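Local coordinates for protein E (Haemophilus influenzae, PDB 3ZH5) that acts as a multifunctional surface adhesin that binds host epithelial cells and the host proteins vitronectin, laminin and plasminogen, at residues A[7-12]-A[47-52]; A[17-22]-A[117-122]; A[54-59]-A[96-101]; A[67-72]-A[80-85]. All coordinates share one frame; numbering follows the deposited sequence.

Contact 1: A[7-12]-A[47-52]; sequences APPTDV and VVNLDK
P8 and N49 bring the two backbones nearest each other, 5.7 Å between their CA atoms, and no hydrogen bond joins the segments directly. The chain of 7-12 is irregular, with P8 and P9 extended at polyproline II angles, whereas 47-50 belongs to strand 41-50 of the antiparallel sheet, and the chain then turns a corner at D51 and K52. This is a coil laid over the face of a sheet. Strand 41-50 runs between neighbours on both sides, N49 pairing with N24 and L50 with R65, so its backbone bonds are committed within the sheet and the coil is met mainly by side chains. The P8 ring points at the strand: its CG lies 3.3 Å from L50 O and 3.7 Å from D51 OD1, the aspartate crossing it at about a right angle. P9 meets N49 in the same crosswise manner, its CD 3.4 Å from N49 ND2, while F91 and W92 of a nearby loop also touch this ring. The N49 amide is held from both ends. With CG anti to its carbonyl carbon (chi1 -69°), the side chain reaches the coil, and OD1 accepts a hydrogen bond from W92 N. At the other end, N49 ND2 donates to a water 3.0 Å away, and that water stands 2.8 Å from P9 O.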
loop_
_atom_site.group_PDB
_atom_site.type_symbol
_atom_site.label_atom_id
_atom_site.label_comp_id
_atom_site.label_asym_id
_atom_site.label_seq_id
_atom_site.Cartn_x
_atom_site.Cartn_y
_atom_site.Cartn_z
ATOM N N ALA A 7 -3.994 -10.856 -14.730
ATOM C CA ALA A 7 -3.705 -9.684 -15.560
ATOM C C ALA A 7 -4.119 -8.390 -14.855
ATOM O O ALA A 7 -5.233 -7.891 -15.056
ATOM C CB ALA A 7 -4.406 -9.794 -16.899
ATOM N N PRO A 8 -3.218 -7.856 -14.022
ATOM C CA PRO A 8 -3.409 -6.610 -13.272
ATOM C C PRO A 8 -3.854 -5.469 -14.172
ATOM O O PRO A 8 -3.226 -5.251 -15.216
ATOM C CB PRO A 8 -2.015 -6.320 -12.726
ATOM C CG PRO A 8 -1.356 -7.645 -12.627
ATOM C CD PRO A 8 -1.965 -8.543 -13.653
ATOM N N PRO A 9 -4.890 -4.722 -13.764
ATOM C CA PRO A 9 -5.419 -3.680 -14.646
ATOM C C PRO A 9 -4.377 -2.626 -15.006
ATOM O O PRO A 9 -3.542 -2.253 -14.167
ATOM C CB PRO A 9 -6.550 -3.044 -13.840
ATOM C CG PRO A 9 -6.701 -3.882 -12.565
ATOM C CD PRO A 9 -5.429 -4.635 -12.391
ATOM N N THR A 10 -4.431 -2.174 -16.257
ATOM C CA THR A 10 -3.564 -1.112 -16.728
ATOM C C THR A 10 -4.206 0.236 -16.501
ATOM O O THR A 10 -3.526 1.213 -16.199
ATOM C CB THR A 10 -3.312 -1.209 -18.249
ATOM O OG1 THR A 10 -3.124 -2.574 -18.636
ATOM C CG2 THR A 10 -2.095 -0.376 -18.627
ATOM N N ASP A 11 -5.521 0.299 -16.677
ATOM C CA ASP A 11 -6.266 1.505 -16.337
ATOM C C ASP A 11 -6.346 1.688 -14.818
ATOM O O ASP A 11 -6.708 0.761 -14.091
ATOM C CB ASP A 11 -7.668 1.448 -16.931
ATOM C CG ASP A 11 -7.667 1.532 -18.448
ATOM O OD1 ASP A 11 -6.651 1.996 -19.030
ATOM O OD2 ASP A 11 -8.693 1.145 -19.053
ATOM N N VAL A 12 -6.013 2.889 -14.352
ATOM C CA VAL A 12 -5.952 3.181 -12.923
ATOM C C VAL A 12 -7.271 3.740 -12.377
ATOM O O VAL A 12 -7.804 4.739 -12.874
ATOM C CB VAL A 12 -4.824 4.196 -12.648
ATOM C CG1 VAL A 12 -4.666 4.451 -11.174
ATOM C CG2 VAL A 12 -3.526 3.709 -13.277
ATOM N N VAL A 47 -1.766 -0.300 -1.984
ATOM C CA VAL A 47 -2.594 -1.356 -2.569
ATOM C C VAL A 47 -1.815 -1.962 -3.721
ATOM O O VAL A 47 -1.385 -1.230 -4.581
ATOM C CB VAL A 47 -3.919 -0.816 -3.095
ATOM C CG1 VAL A 47 -4.625 -1.836 -3.913
ATOM C CG2 VAL A 47 -4.809 -0.410 -1.896
ATOM N N VAL A 48 -1.619 -3.274 -3.700
ATOM C CA VAL A 48 -0.859 -3.965 -4.759
ATOM C C VAL A 48 -1.747 -4.902 -5.523
ATOM O O VAL A 48 -2.322 -5.802 -4.933
ATOM C CB VAL A 48 0.287 -4.814 -4.182
ATOM C CG1 VAL A 48 1.069 -5.456 -5.285
ATOM C CG2 VAL A 48 1.198 -3.962 -3.314
ATOM N N ASN A 49 -1.853 -4.715 -6.843
ATOM C CA ASN A 49 -2.529 -5.698 -7.669
ATOM C C ASN A 49 -1.520 -6.786 -8.042
ATOM O O ASN A 49 -0.438 -6.491 -8.559
ATOM C CB ASN A 49 -3.141 -5.039 -8.902
ATOM C CG ASN A 49 -4.284 -4.144 -8.560
ATOM O OD1 ASN A 49 -4.921 -4.312 -7.519
ATOM N ND2 ASN A 49 -4.583 -3.189 -9.435
ATOM N N LEU A 50 -1.873 -8.038 -7.756
ATOM C CA LEU A 50 -0.940 -9.162 -7.848
ATOM C C LEU A 50 -0.809 -9.745 -9.244
ATOM O O LEU A 50 -1.738 -9.676 -10.045
ATOM C CB LEU A 50 -1.371 -10.292 -6.908
ATOM C CG LEU A 50 -1.382 -9.970 -5.419
ATOM C CD1 LEU A 50 -2.008 -11.129 -4.674
ATOM C CD2 LEU A 50 0.013 -9.684 -4.924
ATOM N N ASP A 51 0.355 -10.346 -9.490
ATOM C CA ASP A 51 0.698 -11.015 -10.763
ATOM C C ASP A 51 0.364 -12.492 -10.725
ATOM O O ASP A 51 0.337 -13.173 -11.744
ATOM C CB ASP A 51 2.197 -10.895 -11.008
ATOM C CG ASP A 51 2.540 -9.737 -11.904
ATOM O OD1 ASP A 51 1.838 -9.581 -12.923
ATOM O OD2 ASP A 51 3.494 -8.982 -11.587
ATOM N N LYS A 52 0.112 -12.980 -9.519
ATOM C CA LYS A 52 0.009 -14.393 -9.262
ATOM C C LYS A 52 -0.920 -14.490 -8.063
ATOM O O LYS A 52 -0.777 -13.714 -7.119
ATOM C CB LYS A 52 1.397 -14.937 -8.925
ATOM C CG LYS A 52 1.504 -16.448 -8.843
ATOM C CD LYS A 52 2.892 -16.876 -8.358
ATOM C CE LYS A 52 3.012 -18.393 -8.217
ATOM N NZ LYS A 52 2.108 -18.935 -7.153
HETATM O O HOH W 1 -2.479 -2.589 -11.560
#

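Contact 2: A[17-22]-A[117-122]; sequences IRLVKN and YNAAQI
L19 and A119 form the close-packed part of this contact, with L19 CD1 3.7 Å from A119 CB. Both residues are buried, and I27 of the neighbouring strand 25-34 touches both side chains. L19 does not aim its first side-chain bond straight at the helix; CG sits anti to the carbonyl carbon (chi1 -60°), and the two methyls then reach over to the helix surface. L19 CD2 also comes to 3.7 Å from N118 OD1, the asparagine and leucine sliding past each other in opposite directions. Beside this lies one polar grip: V20 N donates to N118 OD1 at 3.0 Å, with an almost straight N-H...O angle of 173°. The donor nevertheless stands above the carbonyl plane, not on a lone pair.

On the solvent side, exposed V20 still lays CB and CG2 closely against N118 OD1, while N118 ND2 binds a glycerol probably left from crystallisation. Looser is the pair I17 CG2 and I122 CD1, 4.2 Å apart on partly exposed side chains. V20 and K21 are the central residues of a type II turn from L19 to N22, in which the chain turns away from the helix surface. The axes of strand 17-19 and helix 117-122 approach to 8.9 Å, with their directions 139° apart: alpha/beta packing, in which helix 115-128 lies against strand 16-19, an end strand of the antiparallel sheet.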
loop_
_atom_site.group_PDB
_atom_site.type_symbol
_atom_site.label_atom_id
_atom_site.label_comp_id
_atom_site.label_asym_id
_atom_site.label_seq_id
_atom_site.Cartn_x
_atom_site.Cartn_y
_atom_site.Cartn_z
ATOM N N ILE A 17 -2.716 6.250 -6.885
ATOM C CA ILE A 17 -1.544 6.884 -7.359
ATOM C C ILE A 17 -0.531 5.762 -7.633
ATOM O O ILE A 17 -0.128 5.034 -6.724
ATOM C CB ILE A 17 -0.964 7.845 -6.354
ATOM C CG1 ILE A 17 -2.005 8.898 -5.893
ATOM C CG2 ILE A 17 0.268 8.524 -6.950
ATOM C CD1 ILE A 17 -1.426 9.858 -4.878
ATOM N N ARG A 18 -0.111 5.629 -8.876
ATOM C CA ARG A 18 0.809 4.558 -9.240
ATOM C C ARG A 18 2.233 4.966 -8.898
ATOM O O ARG A 18 2.627 6.112 -9.069
ATOM C CB ARG A 18 0.650 4.243 -10.731
ATOM C CG ARG A 18 1.621 3.266 -11.319
ATOM C CD ARG A 18 1.300 3.140 -12.815
ATOM N NE ARG A 18 0.240 2.171 -13.045
ATOM C CZ ARG A 18 -0.652 2.235 -14.023
ATOM N NH1 ARG A 18 -0.643 3.244 -14.886
ATOM N NH2 ARG A 18 -1.573 1.285 -14.129
ATOM N N LEU A 19 3.015 4.038 -8.360
ATOM C CA LEU A 19 4.358 4.388 -7.954
ATOM C C LEU A 19 5.368 4.010 -8.997
ATOM O O LEU A 19 5.150 3.133 -9.825
ATOM C CB LEU A 19 4.730 3.680 -6.641
ATOM C CG LEU A 19 3.739 4.113 -5.561
ATOM C CD1 LEU A 19 4.073 3.568 -4.203
ATOM C CD2 LEU A 19 3.643 5.658 -5.523
ATOM N N VAL A 20 6.513 4.656 -8.903
ATOM C CA VAL A 20 7.672 4.305 -9.703
ATOM C C VAL A 20 8.194 2.910 -9.309
ATOM O O VAL A 20 8.088 2.486 -8.158
ATOM C CB VAL A 20 8.752 5.399 -9.516
ATOM C CG1 VAL A 20 10.114 4.917 -9.901
ATOM C CG2 VAL A 20 8.370 6.623 -10.300
ATOM N N LYS A 21 8.706 2.185 -10.293
ATOM C CA LYS A 21 9.321 0.881 -10.094
ATOM C C LYS A 21 8.337 -0.274 -9.944
ATOM O O LYS A 21 8.741 -1.428 -10.000
ATOM C CB LYS A 21 10.323 0.898 -8.922
ATOM C CG LYS A 21 11.609 1.676 -9.220
ATOM C CD LYS A 21 12.714 1.411 -8.207
ATOM C CE LYS A 21 13.986 2.194 -8.549
ATOM N NZ LYS A 21 15.216 1.469 -8.102
ATOM N N ASN A 22 7.057 -0.002 -9.715
ATOM C CA ASN A 22 6.111 -1.084 -9.786
ATOM C C ASN A 22 4.760 -0.557 -10.269
ATOM O O ASN A 22 4.014 0.049 -9.493
ATOM C CB ASN A 22 5.996 -1.750 -8.398
ATOM C CG ASN A 22 5.097 -2.972 -8.417
ATOM O OD1 ASN A 22 4.397 -3.222 -9.401
ATOM N ND2 ASN A 22 5.104 -3.739 -7.322
ATOM N N TYR A 117 9.956 4.943 -1.200
ATOM C CA TYR A 117 10.484 6.286 -1.106
ATOM C C TYR A 117 9.720 7.213 -2.040
ATOM O O TYR A 117 9.425 8.333 -1.647
ATOM C CB TYR A 117 11.954 6.283 -1.469
ATOM C CG TYR A 117 12.689 7.595 -1.296
ATOM C CD1 TYR A 117 12.722 8.537 -2.320
ATOM C CD2 TYR A 117 13.420 7.859 -0.143
ATOM C CE1 TYR A 117 13.428 9.713 -2.181
ATOM C CE2 TYR A 117 14.129 9.043 0.007
ATOM C CZ TYR A 117 14.130 9.962 -1.008
ATOM O OH TYR A 117 14.837 11.146 -0.874
ATOM N N ASN A 118 9.395 6.752 -3.262
ATOM C CA ASN A 118 8.571 7.554 -4.194
ATOM C C ASN A 118 7.230 7.891 -3.600
ATOM O O ASN A 118 6.706 9.028 -3.759
ATOM C CB ASN A 118 8.410 6.791 -5.548
ATOM C CG ASN A 118 7.611 7.574 -6.617
ATOM O OD1 ASN A 118 6.622 7.047 -7.159
ATOM N ND2 ASN A 118 8.061 8.802 -6.958
ATOM N N ALA A 119 6.657 6.929 -2.881
ATOM C CA ALA A 119 5.401 7.161 -2.213
ATOM C C ALA A 119 5.552 8.296 -1.214
ATOM O O ALA A 119 4.722 9.186 -1.177
ATOM C CB ALA A 119 4.880 5.928 -1.508
ATOM N N ALA A 120 6.619 8.271 -0.424
ATOM C CA ALA A 120 6.826 9.281 0.602
ATOM C C ALA A 120 7.082 10.678 -0.007
ATOM O O ALA A 120 6.563 11.683 0.493
ATOM C CB ALA A 120 7.941 8.878 1.522
ATOM N N GLN A 121 7.835 10.740 -1.097
ATOM C CA GLN A 121 8.030 12.029 -1.777
ATOM C C GLN A 121 6.707 12.594 -2.222
ATOM O O GLN A 121 6.459 13.805 -2.099
ATOM C CB GLN A 121 8.940 11.863 -3.015
ATOM C CG GLN A 121 10.277 11.297 -2.649
ATOM C CD GLN A 121 11.387 12.328 -2.710
ATOM O OE1 GLN A 121 12.084 12.452 -3.732
ATOM N NE2 GLN A 121 11.575 13.064 -1.608
ATOM N N ILE A 122 5.844 11.743 -2.760
ATOM C CA ILE A 122 4.563 12.227 -3.255
ATOM C C ILE A 122 3.660 12.617 -2.105
ATOM O O ILE A 122 3.036 13.679 -2.129
ATOM C CB ILE A 122 3.863 11.170 -4.053
ATOM C CG1 ILE A 122 4.696 10.905 -5.341
ATOM C CG2 ILE A 122 2.450 11.609 -4.471
ATOM C CD1 ILE A 122 4.191 9.783 -6.241
#

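Contact 3: A[54-59]-A[96-101]; sequences LYVYPE and LRAAPK
The ring of Y57 receives A98 CB over one face and L96 O at its edge, in the ring plane. A98 CB stands 4.0 Å from the centroid of the Y57 ring and 17° off the normal, a CH-pi contact displaced a little toward the rim. On the other side of the plane, but beyond the rim rather than over the ring, L96 CD2 approaches Y57 CE2 to 3.7 Å; the two side chains slide past each other in opposite directions. The ring is thus gripped around its CE2 corner by alternate residues of 96-98. The second flat group, the R97 guanidinium, turns from the tyrosine: it has A99 CB at its edge, in plane, and forms a salt bridge with D86 of strand 79-88.

Y57 CG lies anti to the carbonyl carbon (chi1 -75°), which carries the ring across to the other segment even though its first bond does not aim there. The hydroxyl donates to L96 O. At 2.5 Å between Y57 OH and L96 O the bond is very short, and little should be read into its exact length. Around the same ring lie R62 and D89, so Y57 is buried although the contact as a whole is at the surface. V56 adds its carbonyl, with V56 O 3.6 Å from A98 CB, and its side chain also touches F87. Here a connection of the antiparallel sheet, the loop leading from strand 53-54 to strand 64-74, packs through a tyrosine on 96-98, around the short strand 97-98, which pairs antiparallel with strand 79-88.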
loop_
_atom_site.group_PDB
_atom_site.type_symbol
_atom_site.label_atom_id
_atom_site.label_comp_id
_atom_site.label_asym_id
_atom_site.label_seq_id
_atom_site.Cartn_x
_atom_site.Cartn_y
_atom_site.Cartn_z
ATOM N N LEU A 54 -2.699 -15.589 -4.635
ATOM C CA LEU A 54 -2.275 -16.153 -3.361
ATOM C C LEU A 54 -3.459 -16.874 -2.739
ATOM O O LEU A 54 -4.534 -16.307 -2.605
ATOM C CB LEU A 54 -1.763 -15.061 -2.419
ATOM C CG LEU A 54 -0.524 -14.297 -2.889
ATOM C CD1 LEU A 54 -0.112 -13.270 -1.834
ATOM C CD2 LEU A 54 0.629 -15.238 -3.213
ATOM N N TYR A 55 -3.267 -18.140 -2.399
ATOM C CA TYR A 55 -4.334 -18.933 -1.809
ATOM C C TYR A 55 -4.272 -18.801 -0.301
ATOM O O TYR A 55 -3.634 -19.607 0.379
ATOM C CB TYR A 55 -4.204 -20.394 -2.227
ATOM C CG TYR A 55 -4.380 -20.602 -3.713
ATOM C CD1 TYR A 55 -3.340 -20.366 -4.594
ATOM C CD2 TYR A 55 -5.591 -21.025 -4.230
ATOM C CE1 TYR A 55 -3.503 -20.553 -5.957
ATOM C CE2 TYR A 55 -5.765 -21.218 -5.574
ATOM C CZ TYR A 55 -4.721 -20.980 -6.437
ATOM O OH TYR A 55 -4.907 -21.169 -7.784
ATOM N N VAL A 56 -4.954 -17.777 0.207
ATOM C CA VAL A 56 -4.893 -17.416 1.623
ATOM C C VAL A 56 -6.261 -17.488 2.295
ATOM O O VAL A 56 -6.457 -16.951 3.376
ATOM C CB VAL A 56 -4.356 -15.978 1.808
ATOM C CG1 VAL A 56 -2.849 -15.944 1.646
ATOM C CG2 VAL A 56 -5.025 -15.010 0.831
ATOM N N TYR A 57 -7.206 -18.152 1.646
ATOM C CA TYR A 57 -8.571 -18.183 2.121
ATOM C C TYR A 57 -8.864 -19.522 2.725
ATOM O O TYR A 57 -8.092 -20.461 2.525
ATOM C CB TYR A 57 -9.509 -17.929 0.954
ATOM C CG TYR A 57 -9.529 -16.490 0.539
ATOM C CD1 TYR A 57 -8.562 -15.991 -0.324
ATOM C CD2 TYR A 57 -10.498 -15.626 1.010
ATOM C CE1 TYR A 57 -8.564 -14.677 -0.705
ATOM C CE2 TYR A 57 -10.508 -14.308 0.631
ATOM C CZ TYR A 57 -9.539 -13.839 -0.227
ATOM O OH TYR A 57 -9.555 -12.525 -0.602
ATOM N N PRO A 58 -9.989 -19.617 3.456
ATOM C CA PRO A 58 -10.427 -20.852 4.102
ATOM C C PRO A 58 -10.530 -21.956 3.075
ATOM O O PRO A 58 -10.102 -23.081 3.315
ATOM C CB PRO A 58 -11.820 -20.490 4.620
ATOM C CG PRO A 58 -12.263 -19.348 3.755
ATOM C CD PRO A 58 -11.020 -18.572 3.561
ATOM N N GLU A 59 -11.084 -21.612 1.918
ATOM C CA GLU A 59 -11.252 -22.573 0.853
ATOM C C GLU A 59 -10.058 -22.502 -0.084
ATOM O O GLU A 59 -9.692 -21.427 -0.583
ATOM C CB GLU A 59 -12.539 -22.311 0.093
ATOM C CG GLU A 59 -13.255 -23.588 -0.302
ATOM C CD GLU A 59 -13.815 -23.524 -1.698
ATOM O OE1 GLU A 59 -13.539 -22.523 -2.395
ATOM O OE2 GLU A 59 -14.529 -24.472 -2.098
ATOM N N LEU A 96 -13.836 -9.870 -1.188
ATOM C CA LEU A 96 -13.779 -10.792 -0.059
ATOM C C LEU A 96 -12.387 -10.774 0.536
ATOM O O LEU A 96 -11.389 -10.924 -0.178
ATOM C CB LEU A 96 -14.143 -12.220 -0.476
ATOM C CG LEU A 96 -14.175 -13.209 0.701
ATOM C CD1 LEU A 96 -15.373 -12.938 1.616
ATOM C CD2 LEU A 96 -14.187 -14.657 0.227
ATOM N N ARG A 97 -12.331 -10.629 1.855
ATOM C CA ARG A 97 -11.094 -10.323 2.549
ATOM C C ARG A 97 -10.546 -11.504 3.351
ATOM O O ARG A 97 -11.304 -12.311 3.885
ATOM C CB ARG A 97 -11.366 -9.167 3.514
ATOM C CG ARG A 97 -10.125 -8.692 4.260
ATOM C CD ARG A 97 -10.459 -7.678 5.318
ATOM N NE ARG A 97 -11.128 -8.300 6.452
ATOM C CZ ARG A 97 -10.514 -9.033 7.373
ATOM N NH1 ARG A 97 -9.205 -9.231 7.288
ATOM N NH2 ARG A 97 -11.209 -9.567 8.383
ATOM N N ALA A 98 -9.229 -11.583 3.471
ATOM C CA ALA A 98 -8.634 -12.536 4.386
ATOM C C ALA A 98 -7.415 -11.893 4.985
ATOM O O ALA A 98 -6.936 -10.881 4.496
ATOM C CB ALA A 98 -8.268 -13.817 3.685
ATOM N N ALA A 99 -6.919 -12.469 6.069
ATOM C CA ALA A 99 -5.787 -11.881 6.750
ATOM C C ALA A 99 -5.084 -12.929 7.583
ATOM O O ALA A 99 -5.709 -13.880 8.037
ATOM C CB ALA A 99 -6.255 -10.731 7.640
ATOM N N PRO A 100 -3.776 -12.745 7.799
ATOM C CA PRO A 100 -3.009 -13.597 8.723
ATOM C C PRO A 100 -3.444 -13.422 10.173
ATOM O O PRO A 100 -3.887 -12.331 10.545
ATOM C CB PRO A 100 -1.570 -13.091 8.567
ATOM C CG PRO A 100 -1.629 -11.853 7.686
ATOM C CD PRO A 100 -3.047 -11.535 7.390
ATOM N N LYS A 101 -3.298 -14.473 10.983
ATOM C CA LYS A 101 -3.582 -14.395 12.420
ATOM C C LYS A 101 -2.683 -13.354 13.076
ATOM O O LYS A 101 -3.163 -12.390 13.676
ATOM C CB LYS A 101 -3.380 -15.759 13.089
ATOM C CG LYS A 101 -4.461 -16.784 12.753
ATOM C CD LYS A 101 -3.969 -18.238 12.873
ATOM C CE LYS A 101 -3.053 -18.619 11.704
ATOM N NZ LYS A 101 -2.811 -20.090 11.601
#

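Contact 4: A[67-72]-A[80-85]; sequences VRQYKI and LTQVRT
I72, Y70 and K71 give up the most surface, and each meets the partner strand differently. I72 is joined to T81 by two backbone bonds, I72 N to T81 O at 2.9 Å and T81 N to I72 O at 2.7 Å; a water links I72 O with T81 OG1, which is hydrogen-bonded to T107 OG1 too. Its side chain crosses V83, I72 CD1 lying 3.7 Å from V83 CG2. Y70, on the same face, runs beside V83 and points the same way, with CD1 3.8 Å from V83 CB, and its hydroxyl goes on to H43. The strands are the two arms of an antiparallel beta hairpin, interrupted by a classic bulge: between the pairs Q69-T85 and K71-Q82, Y70 faces both V83 and R84, with V83 psi at -44°. V83 N donates to Y70 O. K71 occupies the opposite face with Q69, Q82 and T85. Bends at chi2 in both K71 and Q82 fold the chains together, and K71 NZ donates to Q82 OE1 at 2.7 Å, giving the probably charged end of this buried residue a partner. Q69 NE2 donates to T85 OG1 at 3.1 Å, nearly in the amide plane.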
loop_
_atom_site.group_PDB
_atom_site.type_symbol
_atom_site.label_atom_id
_atom_site.label_comp_id
_atom_site.label_asym_id
_atom_site.label_seq_id
_atom_site.Cartn_x
_atom_site.Cartn_y
_atom_site.Cartn_z
ATOM N N VAL A 67 -3.613 -6.838 -2.501
ATOM C CA VAL A 67 -3.282 -6.724 -1.098
ATOM C C VAL A 67 -3.426 -5.276 -0.712
ATOM O O VAL A 67 -3.033 -4.394 -1.446
ATOM C CB VAL A 67 -1.828 -7.128 -0.864
ATOM C CG1 VAL A 67 -1.559 -7.285 0.615
ATOM C CG2 VAL A 67 -1.551 -8.423 -1.586
ATOM N N ARG A 68 -3.987 -5.019 0.456
ATOM C CA ARG A 68 -4.045 -3.676 0.978
ATOM C C ARG A 68 -3.204 -3.641 2.252
ATOM O O ARG A 68 -3.396 -4.454 3.154
ATOM C CB ARG A 68 -5.516 -3.355 1.264
ATOM C CG ARG A 68 -5.828 -1.962 1.761
ATOM C CD ARG A 68 -7.341 -1.743 1.787
ATOM N NE ARG A 68 -7.980 -1.471 0.490
ATOM C CZ ARG A 68 -8.017 -0.274 -0.088
ATOM N NH1 ARG A 68 -7.420 0.763 0.488
ATOM N NH2 ARG A 68 -8.640 -0.106 -1.232
ATOM N N GLN A 69 -2.279 -2.695 2.346
ATOM C CA GLN A 69 -1.414 -2.609 3.511
ATOM C C GLN A 69 -1.484 -1.244 4.133
ATOM O O GLN A 69 -1.255 -0.240 3.471
ATOM C CB GLN A 69 0.018 -2.890 3.139
ATOM C CG GLN A 69 0.217 -4.332 2.764
ATOM C CD GLN A 69 1.648 -4.657 2.475
ATOM O OE1 GLN A 69 2.315 -3.987 1.688
ATOM N NE2 GLN A 69 2.127 -5.703 3.103
ATOM N N TYR A 70 -1.786 -1.234 5.418
ATOM C CA TYR A 70 -1.856 -0.006 6.189
ATOM C C TYR A 70 -0.476 0.465 6.552
ATOM O O TYR A 70 0.290 -0.255 7.245
ATOM C CB TYR A 70 -2.623 -0.299 7.455
ATOM C CG TYR A 70 -3.084 0.919 8.251
ATOM C CD1 TYR A 70 -2.177 1.857 8.725
ATOM C CD2 TYR A 70 -4.420 1.112 8.521
ATOM C CE1 TYR A 70 -2.619 2.983 9.447
ATOM C CE2 TYR A 70 -4.865 2.219 9.227
ATOM C CZ TYR A 70 -3.957 3.147 9.700
ATOM O OH TYR A 70 -4.445 4.270 10.409
ATOM N N LYS A 71 -0.141 1.659 6.103
ATOM C CA LYS A 71 1.153 2.284 6.399
ATOM C C LYS A 71 1.005 3.546 7.249
ATOM O O LYS A 71 0.001 4.244 7.129
ATOM C CB LYS A 71 1.837 2.698 5.085
ATOM C CG LYS A 71 1.968 1.562 4.092
ATOM C CD LYS A 71 2.973 0.495 4.560
ATOM C CE LYS A 71 3.382 -0.358 3.359
ATOM N NZ LYS A 71 4.158 -1.544 3.728
ATOM N N ILE A 72 2.061 3.881 7.999
ATOM C CA ILE A 72 2.169 5.145 8.654
ATOM C C ILE A 72 3.523 5.698 8.299
ATOM O O ILE A 72 4.582 5.049 8.521
ATOM C CB ILE A 72 2.059 5.036 10.206
ATOM C CG1 ILE A 72 0.704 4.454 10.619
ATOM C CG2 ILE A 72 2.333 6.392 10.833
ATOM C CD1 ILE A 72 0.584 4.060 12.073
ATOM N N LEU A 80 8.709 4.711 7.933
ATOM C CA LEU A 80 7.505 4.132 7.358
ATOM C C LEU A 80 7.224 2.875 8.143
ATOM O O LEU A 80 8.055 1.959 8.159
ATOM C CB LEU A 80 7.722 3.701 5.900
ATOM C CG LEU A 80 6.427 3.255 5.202
ATOM C CD1 LEU A 80 5.516 4.440 5.013
ATOM C CD2 LEU A 80 6.662 2.698 3.848
ATOM N N THR A 81 6.079 2.836 8.820
ATOM C CA THR A 81 5.655 1.650 9.570
ATOM C C THR A 81 4.619 0.849 8.801
ATOM O O THR A 81 3.630 1.401 8.265
ATOM C CB THR A 81 5.072 2.114 10.909
ATOM O OG1 THR A 81 6.037 2.959 11.560
ATOM C CG2 THR A 81 4.641 0.948 11.776
ATOM N N GLN A 82 4.861 -0.448 8.705
ATOM C CA GLN A 82 3.895 -1.417 8.186
ATOM C C GLN A 82 3.059 -1.861 9.363
ATOM O O GLN A 82 3.603 -2.420 10.333
ATOM C CB GLN A 82 4.603 -2.610 7.546
ATOM C CG GLN A 82 3.756 -3.870 7.279
ATOM C CD GLN A 82 2.584 -3.727 6.349
ATOM O OE1 GLN A 82 2.559 -2.877 5.448
ATOM N NE2 GLN A 82 1.607 -4.607 6.528
ATOM N N VAL A 83 1.746 -1.639 9.268
ATOM C CA VAL A 83 0.835 -1.912 10.393
ATOM C C VAL A 83 0.027 -3.179 10.195
ATOM O O VAL A 83 -0.164 -3.966 11.134
ATOM C CB VAL A 83 -0.138 -0.724 10.595
ATOM C CG1 VAL A 83 -1.242 -1.066 11.589
ATOM C CG2 VAL A 83 0.672 0.475 11.037
ATOM N N ARG A 84 -0.503 -3.371 9.004
ATOM C CA ARG A 84 -1.285 -4.581 8.757
ATOM C C ARG A 84 -1.497 -4.838 7.284
ATOM O O ARG A 84 -1.297 -3.945 6.418
ATOM C CB ARG A 84 -2.616 -4.583 9.488
ATOM C CG ARG A 84 -3.699 -3.785 8.843
ATOM C CD ARG A 84 -5.052 -3.991 9.496
ATOM N NE ARG A 84 -5.695 -5.249 9.086
ATOM C CZ ARG A 84 -6.016 -6.254 9.901
ATOM N NH1 ARG A 84 -5.781 -6.176 11.209
ATOM N NH2 ARG A 84 -6.605 -7.349 9.416
ATOM N N THR A 85 -1.857 -6.097 7.022
ATOM C CA THR A 85 -2.035 -6.608 5.684
ATOM C C THR A 85 -3.339 -7.347 5.565
ATOM O O THR A 85 -3.672 -8.168 6.405
ATOM C CB THR A 85 -0.918 -7.591 5.320
ATOM O OG1 THR A 85 0.332 -6.895 5.301
ATOM C CG2 THR A 85 -1.180 -8.194 3.969
HETATM O O HOH W 2 6.283 5.641 10.924
#

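All four contacts reach one antiparallel sheet. Contact 4 lies nearest the centre of the chain, its own centre about 6 Å away, and strand 64-74 joins it to contact 1 through its neighbour, strand 41-50, V48 bonding to V67. Contact 3 lies farther out, its centre about 18 Å from that of the chain, where strand 97-98 pairs with strand 79-88 and A99 and P100 pack on R84 and T85; contact 2 lies on the opposite side of the chain's centre, about 27 Å from contact 3 between centres. In sequence, contact 4 is nested within contact 3 and both within contact 2, whose segments alternate with those of contact 1. Distant parts of this adhesin thus share one sheet.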